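Local coordinates for bifunctional endo-1,4-beta-xylanase A (Neocallimastix patriciarum, PDB 2VG9), which hydrolyses internal beta-1,4 linkages of xylan as an endo-acting xylanase of glycoside hydrolase family 11, at residues Phe40-Gly51 against Ala198-Val209; Trp98-Leu109 against Pro147-Phe156. All blocks are in the same frame, centred on the assembly; numbering follows the deposited sequence.

Contact 1 of 2, residues Phe40-Gly51 against Ala198-Val209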
# COMPACT_ATOMS: atom_id res chain seq x y z
N PHE A 40 4.21 -9.58 9.60
CA PHE A 40 3.74 -10.67 8.79
C PHE A 40 4.82 -11.03 7.78
O PHE A 40 5.72 -10.24 7.48
CB PHE A 40 2.45 -10.31 8.03
CG PHE A 40 2.62 -9.23 6.96
CD1 PHE A 40 2.65 -9.58 5.60
CD2 PHE A 40 2.78 -7.90 7.32
CE1 PHE A 40 2.78 -8.58 4.59
CE2 PHE A 40 2.89 -6.89 6.34
CZ PHE A 40 2.89 -7.23 4.97
N LYS A 41 4.68 -12.23 7.23
CA LYS A 41 5.50 -12.72 6.15
C LYS A 41 4.50 -13.18 5.08
O LYS A 41 3.40 -13.66 5.40
CB LYS A 41 6.30 -13.91 6.66
CG LYS A 41 7.29 -14.54 5.66
CD LYS A 41 7.90 -15.83 6.27
CE LYS A 41 9.11 -16.31 5.44
NZ LYS A 41 9.90 -17.42 6.12
N ALA A 42 4.85 -12.99 3.81
CA ALA A 42 3.95 -13.37 2.72
C ALA A 42 4.78 -13.94 1.58
O ALA A 42 5.97 -13.61 1.43
CB ALA A 42 3.18 -12.20 2.25
N GLU A 43 4.13 -14.77 0.78
CA GLU A 43 4.79 -15.41 -0.32
C GLU A 43 3.73 -15.59 -1.39
O GLU A 43 2.56 -15.83 -1.09
CB GLU A 43 5.48 -16.73 0.11
CG GLU A 43 4.59 -17.81 0.80
CD GLU A 43 3.84 -18.72 -0.18
OE1 GLU A 43 2.76 -19.26 0.18
OE2 GLU A 43 4.33 -18.91 -1.33
N TRP A 44 4.12 -15.41 -2.65
CA TRP A 44 3.16 -15.52 -3.72
C TRP A 44 3.78 -16.23 -4.91
O TRP A 44 4.97 -16.15 -5.13
CB TRP A 44 2.57 -14.15 -4.10
CG TRP A 44 3.51 -13.10 -4.66
CD1 TRP A 44 3.69 -12.79 -5.99
CD2 TRP A 44 4.37 -12.22 -3.93
NE1 TRP A 44 4.61 -11.78 -6.12
CE2 TRP A 44 5.06 -11.42 -4.87
CE3 TRP A 44 4.66 -12.05 -2.56
CZ2 TRP A 44 6.02 -10.46 -4.49
CZ3 TRP A 44 5.60 -11.07 -2.18
CH2 TRP A 44 6.27 -10.30 -3.15
N ASN A 45 2.96 -16.99 -5.62
CA ASN A 45 3.33 -17.49 -6.94
C ASN A 45 2.19 -17.06 -7.82
O ASN A 45 1.12 -17.68 -7.77
CB ASN A 45 3.45 -19.03 -6.97
CG ASN A 45 4.71 -19.53 -6.28
OD1 ASN A 45 5.80 -19.54 -6.88
ND2 ASN A 45 4.57 -19.95 -5.02
N ALA A 46 2.39 -15.98 -8.59
CA ALA A 46 1.40 -15.49 -9.54
C ALA A 46 2.04 -15.15 -10.89
O ALA A 46 1.57 -14.27 -11.60
CB ALA A 46 0.64 -14.29 -8.98
N ALA A 47 3.13 -15.85 -11.22
CA ALA A 47 3.83 -15.64 -12.50
C ALA A 47 3.09 -16.36 -13.64
O ALA A 47 3.58 -17.30 -14.28
CB ALA A 47 5.30 -16.07 -12.40
N VAL A 48 1.87 -15.89 -13.85
CA VAL A 48 0.96 -16.37 -14.90
C VAL A 48 0.25 -15.14 -15.50
O VAL A 48 0.15 -14.09 -14.85
CB VAL A 48 -0.09 -17.36 -14.31
CG1 VAL A 48 0.58 -18.67 -13.83
CG2 VAL A 48 -0.94 -16.72 -13.19
N ASN A 49 -0.23 -15.26 -16.74
CA ASN A 49 -0.96 -14.19 -17.37
C ASN A 49 -2.03 -13.63 -16.43
O ASN A 49 -2.81 -14.40 -15.86
CB ASN A 49 -1.63 -14.63 -18.68
CG ASN A 49 -2.33 -13.47 -19.38
OD1 ASN A 49 -1.70 -12.47 -19.70
ND2 ASN A 49 -3.64 -13.57 -19.56
N ARG A 50 -2.07 -12.31 -16.28
CA ARG A 50 -2.98 -11.62 -15.37
C ARG A 50 -2.96 -12.09 -13.91
O ARG A 50 -3.88 -11.75 -13.14
CB ARG A 50 -4.41 -11.56 -15.93
CG ARG A 50 -4.48 -10.79 -17.26
CD ARG A 50 -5.88 -10.29 -17.60
NE ARG A 50 -6.34 -9.19 -16.74
CZ ARG A 50 -6.04 -7.89 -16.92
NH1 ARG A 50 -5.25 -7.49 -17.92
NH2 ARG A 50 -6.54 -7.00 -16.07
N GLY A 51 -1.92 -12.83 -13.51
CA GLY A 51 -1.72 -13.17 -12.10
C GLY A 51 -1.62 -11.91 -11.26
O GLY A 51 -0.87 -10.97 -11.60
N ALA A 198 2.57 -5.52 0.23
CA ALA A 198 3.36 -6.24 -0.75
C ALA A 198 2.40 -6.65 -1.84
O ALA A 198 1.43 -7.37 -1.55
CB ALA A 198 4.03 -7.49 -0.11
N GLU A 199 2.59 -6.17 -3.07
CA GLU A 199 1.76 -6.67 -4.18
C GLU A 199 2.59 -7.12 -5.38
O GLU A 199 3.71 -6.63 -5.58
CB GLU A 199 0.64 -5.69 -4.57
CG GLU A 199 1.11 -4.27 -4.94
CD GLU A 199 -0.05 -3.27 -5.10
OE1 GLU A 199 -0.24 -2.74 -6.22
OE2 GLU A 199 -0.81 -3.05 -4.15
N GLY A 200 2.01 -8.02 -6.18
CA GLY A 200 2.67 -8.61 -7.32
C GLY A 200 1.72 -8.83 -8.49
O GLY A 200 0.60 -9.31 -8.30
N TRP A 201 2.17 -8.44 -9.68
CA TRP A 201 1.45 -8.65 -10.92
C TRP A 201 2.29 -9.55 -11.82
O TRP A 201 3.44 -9.21 -12.13
CB TRP A 201 1.23 -7.32 -11.62
CG TRP A 201 0.60 -7.44 -12.99
CD1 TRP A 201 1.22 -7.30 -14.22
CD2 TRP A 201 -0.78 -7.69 -13.28
NE1 TRP A 201 0.31 -7.46 -15.24
CE2 TRP A 201 -0.93 -7.69 -14.69
CE3 TRP A 201 -1.91 -7.88 -12.47
CZ2 TRP A 201 -2.16 -7.91 -15.31
CZ3 TRP A 201 -3.14 -8.09 -13.09
CH2 TRP A 201 -3.25 -8.10 -14.50
N GLN A 202 1.73 -10.71 -12.20
CA GLN A 202 2.44 -11.65 -13.09
C GLN A 202 3.86 -11.94 -12.55
O GLN A 202 4.83 -12.03 -13.30
CB GLN A 202 2.45 -11.14 -14.56
CG GLN A 202 1.03 -11.03 -15.16
CD GLN A 202 0.99 -10.49 -16.59
OE1 GLN A 202 2.01 -10.07 -17.19
NE2 GLN A 202 -0.21 -10.47 -17.16
N SER A 203 3.95 -12.12 -11.24
CA SER A 203 5.22 -12.39 -10.58
C SER A 203 5.06 -13.37 -9.44
O SER A 203 3.93 -13.71 -9.04
CB SER A 203 5.84 -11.08 -10.02
OG SER A 203 5.02 -10.53 -9.00
N SER A 204 6.20 -13.81 -8.90
CA SER A 204 6.27 -14.58 -7.67
C SER A 204 7.32 -13.95 -6.77
O SER A 204 8.27 -13.34 -7.27
CB SER A 204 6.66 -16.03 -8.01
OG SER A 204 5.67 -16.57 -8.88
N GLY A 205 7.15 -14.06 -5.46
CA GLY A 205 8.19 -13.61 -4.55
C GLY A 205 7.86 -13.82 -3.09
O GLY A 205 6.97 -14.61 -2.75
N VAL A 206 8.59 -13.13 -2.22
CA VAL A 206 8.43 -13.19 -0.76
C VAL A 206 8.67 -11.80 -0.15
O VAL A 206 9.45 -11.01 -0.66
CB VAL A 206 9.42 -14.20 -0.05
CG1 VAL A 206 9.12 -15.65 -0.43
CG2 VAL A 206 10.89 -13.89 -0.42
N ALA A 207 7.99 -11.52 0.96
CA ALA A 207 8.21 -10.32 1.72
C ALA A 207 8.10 -10.78 3.15
O ALA A 207 7.03 -11.26 3.57
CB ALA A 207 7.13 -9.26 1.44
N ASP A 208 9.18 -10.62 3.91
CA ASP A 208 9.14 -11.00 5.29
C ASP A 208 9.28 -9.72 6.11
O ASP A 208 10.38 -9.21 6.25
CB ASP A 208 10.20 -12.07 5.59
CG ASP A 208 10.18 -12.51 7.05
OD1 ASP A 208 9.22 -12.22 7.81
OD2 ASP A 208 11.17 -13.14 7.43
N VAL A 209 8.14 -9.22 6.61
CA VAL A 209 8.10 -7.98 7.42
C VAL A 209 8.27 -8.25 8.92
O VAL A 209 7.32 -8.64 9.62
CB VAL A 209 6.80 -7.14 7.09
CG1 VAL A 209 6.76 -5.79 7.86
CG2 VAL A 209 6.70 -6.91 5.58
O HOH W 1 7.10 -17.31 -4.09
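Trp44 lies flat on the backbone of Gly205, and this is the tightest part of the contact. The Gly205 CA sits over the six-membered ring, 3.8 Å from its centroid, where no side chain of its own holds the indole off. Chi1 of 64° leaves the CG of Trp44 between its backbone N and carbonyl carbon, turning the ring over the partner strand; NE1 then donates in the ring plane to Ser203 OG at 3.2 Å, nearly straight (165°). That hydroxyl also bonds Asn90 O. Below the indole, strands 40-45 and 203-209 run antiparallel, joined by paired backbone bonds at Phe40-Val209, Ala42-Ala207 and Trp44-Gly205. On the outer face, in contrast, the extended Lys41 chain merely lies across Asp208, with NZ still 4.7 Å from OD2. At the far end, beyond the strand, Arg50 lays a guanidinium face on the Trp201 rim: CZ is 3.7 Å from CH2 and the planes are 76° apart. Gln202 N bonds Gly51 O there at 2.7 Å. Strand 40-45 is flanked by strands 29-34 and 203-216 in one jelly-roll sheet, while Phe53 of the other sheet stacks on Trp44.

Contact 2 of 2, residues Trp98-Leu109 against Pro147-Phe156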
# COMPACT_ATOMS: atom_id res chain seq x y z
N TRP A 98 -6.39 4.48 1.76
CA TRP A 98 -7.35 5.35 1.02
C TRP A 98 -7.67 6.64 1.76
O TRP A 98 -7.60 6.69 3.00
CB TRP A 98 -8.67 4.59 0.76
CG TRP A 98 -8.54 3.38 -0.15
CD1 TRP A 98 -7.98 2.17 0.17
CD2 TRP A 98 -9.00 3.25 -1.49
NE1 TRP A 98 -8.06 1.31 -0.89
CE2 TRP A 98 -8.68 1.95 -1.93
CE3 TRP A 98 -9.67 4.12 -2.37
CZ2 TRP A 98 -8.99 1.49 -3.23
CZ3 TRP A 98 -9.96 3.68 -3.63
CH2 TRP A 98 -9.63 2.36 -4.06
N PHE A 99 -8.03 7.69 1.00
CA PHE A 99 -8.76 8.84 1.56
C PHE A 99 -10.22 8.70 1.11
O PHE A 99 -10.52 8.71 -0.10
CB PHE A 99 -8.23 10.22 1.11
CG PHE A 99 -6.73 10.42 1.30
CD1 PHE A 99 -6.04 9.83 2.38
CD2 PHE A 99 -6.01 11.21 0.38
CE1 PHE A 99 -4.65 10.02 2.53
CE2 PHE A 99 -4.64 11.41 0.55
CZ PHE A 99 -3.95 10.80 1.64
N GLN A 100 -11.10 8.52 2.08
CA GLN A 100 -12.52 8.30 1.84
C GLN A 100 -13.17 9.66 1.60
O GLN A 100 -12.88 10.63 2.32
CB GLN A 100 -13.15 7.61 3.06
CG GLN A 100 -14.70 7.34 2.98
CD GLN A 100 -15.12 6.39 1.84
OE1 GLN A 100 -15.38 6.82 0.72
NE2 GLN A 100 -15.23 5.10 2.15
N ASN A 101 -14.02 9.73 0.59
CA ASN A 101 -14.74 10.96 0.30
C ASN A 101 -16.26 10.85 0.54
O ASN A 101 -17.00 11.75 0.16
CB ASN A 101 -14.45 11.43 -1.13
CG ASN A 101 -15.14 10.58 -2.17
OD1 ASN A 101 -15.48 9.43 -1.92
ND2 ASN A 101 -15.36 11.16 -3.35
N ARG A 102 -16.71 9.75 1.12
CA ARG A 102 -18.14 9.61 1.48
C ARG A 102 -18.52 10.78 2.38
O ARG A 102 -17.82 11.07 3.35
CB ARG A 102 -18.43 8.26 2.14
CG ARG A 102 -19.93 8.02 2.44
CD ARG A 102 -20.18 6.67 3.12
NE ARG A 102 -20.27 5.54 2.18
CZ ARG A 102 -19.47 4.47 2.18
NH1 ARG A 102 -18.49 4.35 3.08
NH2 ARG A 102 -19.66 3.51 1.27
N GLY A 103 -19.58 11.49 2.00
CA GLY A 103 -20.06 12.66 2.76
C GLY A 103 -19.33 13.96 2.50
O GLY A 103 -19.60 14.97 3.17
N LEU A 104 -18.40 13.97 1.55
CA LEU A 104 -17.52 15.13 1.39
C LEU A 104 -17.68 15.77 0.03
O LEU A 104 -17.87 15.07 -0.99
CB LEU A 104 -16.04 14.77 1.62
CG LEU A 104 -15.56 14.23 2.97
CD1 LEU A 104 -14.06 14.01 2.90
CD2 LEU A 104 -15.90 15.16 4.14
N ASN A 105 -17.61 17.10 0.00
CA ASN A 105 -17.91 17.84 -1.23
C ASN A 105 -16.73 18.29 -2.05
O ASN A 105 -15.85 18.99 -1.56
CB ASN A 105 -18.82 19.02 -0.92
CG ASN A 105 -20.24 18.73 -1.26
OD1 ASN A 105 -20.61 18.70 -2.44
ND2 ASN A 105 -21.06 18.46 -0.25
N GLY A 106 -16.72 17.91 -3.33
CA GLY A 106 -15.64 18.33 -4.23
C GLY A 106 -14.27 17.76 -3.88
O GLY A 106 -13.22 18.36 -4.22
N VAL A 107 -14.29 16.62 -3.18
CA VAL A 107 -13.09 15.86 -2.80
C VAL A 107 -13.10 14.51 -3.51
O VAL A 107 -14.09 13.80 -3.47
CB VAL A 107 -13.08 15.56 -1.27
CG1 VAL A 107 -11.79 14.81 -0.87
CG2 VAL A 107 -13.29 16.82 -0.43
N PRO A 108 -11.97 14.11 -4.13
CA PRO A 108 -11.97 12.79 -4.75
C PRO A 108 -11.72 11.62 -3.77
O PRO A 108 -11.15 11.80 -2.68
CB PRO A 108 -10.84 12.89 -5.79
CG PRO A 108 -9.89 13.89 -5.19
CD PRO A 108 -10.69 14.80 -4.29
N LEU A 109 -12.14 10.43 -4.19
CA LEU A 109 -11.82 9.19 -3.52
C LEU A 109 -10.39 8.87 -3.93
O LEU A 109 -10.08 8.92 -5.13
CB LEU A 109 -12.77 8.09 -4.02
CG LEU A 109 -13.11 6.76 -3.33
CD1 LEU A 109 -12.92 5.56 -4.23
CD2 LEU A 109 -12.55 6.52 -1.92
N PRO A 147 -12.56 -1.42 -9.13
CA PRO A 147 -13.18 -1.65 -7.83
C PRO A 147 -12.49 -0.84 -6.72
O PRO A 147 -11.30 -0.57 -6.81
CB PRO A 147 -13.02 -3.16 -7.60
CG PRO A 147 -11.85 -3.54 -8.47
CD PRO A 147 -11.98 -2.66 -9.68
N THR A 148 -13.25 -0.52 -5.69
CA THR A 148 -12.94 0.53 -4.74
C THR A 148 -13.33 0.01 -3.34
O THR A 148 -14.02 -1.02 -3.24
CB THR A 148 -13.75 1.78 -5.22
OG1 THR A 148 -12.88 2.75 -5.83
CG2 THR A 148 -14.61 2.37 -4.17
N ILE A 149 -12.90 0.68 -2.27
CA ILE A 149 -13.33 0.33 -0.91
C ILE A 149 -14.86 0.46 -0.72
O ILE A 149 -15.42 -0.06 0.24
CB ILE A 149 -12.61 1.17 0.19
CG1 ILE A 149 -12.66 2.68 -0.14
CG2 ILE A 149 -11.19 0.59 0.46
CD1 ILE A 149 -12.30 3.62 1.00
N ASN A 150 -15.50 1.17 -1.64
CA ASN A 150 -16.93 1.49 -1.61
C ASN A 150 -17.82 0.56 -2.46
O ASN A 150 -19.05 0.64 -2.40
CB ASN A 150 -17.13 2.94 -2.07
CG ASN A 150 -16.71 3.94 -1.03
OD1 ASN A 150 -16.50 3.59 0.13
ND2 ASN A 150 -16.58 5.19 -1.43
N GLY A 151 -17.21 -0.31 -3.27
CA GLY A 151 -17.99 -1.17 -4.18
C GLY A 151 -17.36 -1.32 -5.56
O GLY A 151 -16.12 -1.33 -5.70
N GLY A 152 -18.21 -1.42 -6.57
CA GLY A 152 -17.76 -1.78 -7.92
C GLY A 152 -17.10 -0.68 -8.72
O GLY A 152 -17.19 0.50 -8.35
N SER A 153 -16.43 -1.06 -9.80
CA SER A 153 -15.79 -0.11 -10.70
C SER A 153 -16.27 1.35 -10.53
O SER A 153 -17.47 1.64 -10.60
CB SER A 153 -15.97 -0.57 -12.16
OG SER A 153 -15.10 0.10 -13.08
N GLU A 154 -15.32 2.24 -10.24
CA GLU A 154 -15.52 3.68 -10.48
C GLU A 154 -14.23 4.33 -10.94
O GLU A 154 -13.18 3.69 -10.96
CB GLU A 154 -16.14 4.43 -9.27
CG GLU A 154 -15.38 4.32 -7.95
CD GLU A 154 -16.20 4.87 -6.78
OE1 GLU A 154 -16.63 4.05 -5.93
OE2 GLU A 154 -16.41 6.11 -6.71
N THR A 155 -14.31 5.57 -11.40
CA THR A 155 -13.12 6.30 -11.76
C THR A 155 -12.74 7.12 -10.52
O THR A 155 -13.56 7.87 -10.01
CB THR A 155 -13.35 7.15 -13.04
OG1 THR A 155 -13.35 6.26 -14.18
CG2 THR A 155 -12.22 8.18 -13.23
N PHE A 156 -11.52 6.90 -10.02
CA PHE A 156 -11.03 7.58 -8.82
C PHE A 156 -9.58 8.04 -9.03
O PHE A 156 -9.01 7.87 -10.12
CB PHE A 156 -11.19 6.68 -7.56
CG PHE A 156 -10.45 5.35 -7.63
CD1 PHE A 156 -9.19 5.19 -7.04
CD2 PHE A 156 -11.03 4.26 -8.29
CE1 PHE A 156 -8.51 3.98 -7.12
CE2 PHE A 156 -10.36 3.03 -8.38
CZ PHE A 156 -9.09 2.89 -7.80
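Trp98 carries Ile149 on one indole face and meets Phe156 at its far end. Its side chain starts with CB, which lies 3.8 Å from Ile149 CD1. From there CG and CD1 pass beneath Ile149, whose CG2 stands over the five-membered ring, 3.5 Å from the centroid and 13° off the normal, a CH-pi contact. NE1 touches the same methyl but gives its N-H to Tyr96 OH. CD2 meets Ile149 CG1 and CG2, CE2 lies near CG2, and CE3 meets CG1. CZ2 comes near Ile149 N, which is buried here without a partner in the model. At the tip CZ3 and CH2 reach Phe156, with CH2 3.6 Å from CE1, over the phenyl face; the two rings are oblique, their planes at 41°. CH2 also lies near Thr148 OG1, against which Leu109 CD1 comes tip to tip. That hydroxyl is likewise buried and partnerless. Leu109 further sets CD1 against the CB of Phe156.

Beside this apolar patch, Gln100 and Asn150 pair amide to amide. Asn150 ND2 donates to Gln100 OE1 at 3.0 Å and Gln100 NE2 returns a bond to Asn150 OD1 at 2.8 Å. Each donor lies in the acceptor's carbonyl plane on a lone pair, and the amides are only 3° from coplanar, so the two hydrogen bonds together hold both against rotation. Gln100 OE1 also accepts from Arg102 N, which ties the pair to the turn at Asn101-Leu104.

Thr148 to Gly151 form a type I turn within a Pro-Thr-Ile-Asn-Gly sequence. This is consistent with the thumb of family 11 xylanases, which overhangs the xylan-binding cleft: its turn packs on strand 89-100 and the loop after it, with Phe156 on the following strand.

The two contacts lie at different places in one jelly roll, with centres 27 Å apart and nearest atoms about 9 Å apart. Contact 2 is nested within the chain loop closed by contact 1; contact 1 includes the end of strand 190-200, contact 2 that of its neighbour 89-100. Contact 1 is mainly strand pairing by main-chain bonds, burying more than twice the area of contact 2, with a buried indole side and an exposed face and loop. Contact 2, farther from the chain centre, relies mostly on side chains from the turn at 148-151 and the start of strand 153-163, packed on an inner strand's end and the loop after it. Its tryptophan, leucine and phenylalanine are buried, its Arg102 side exposed.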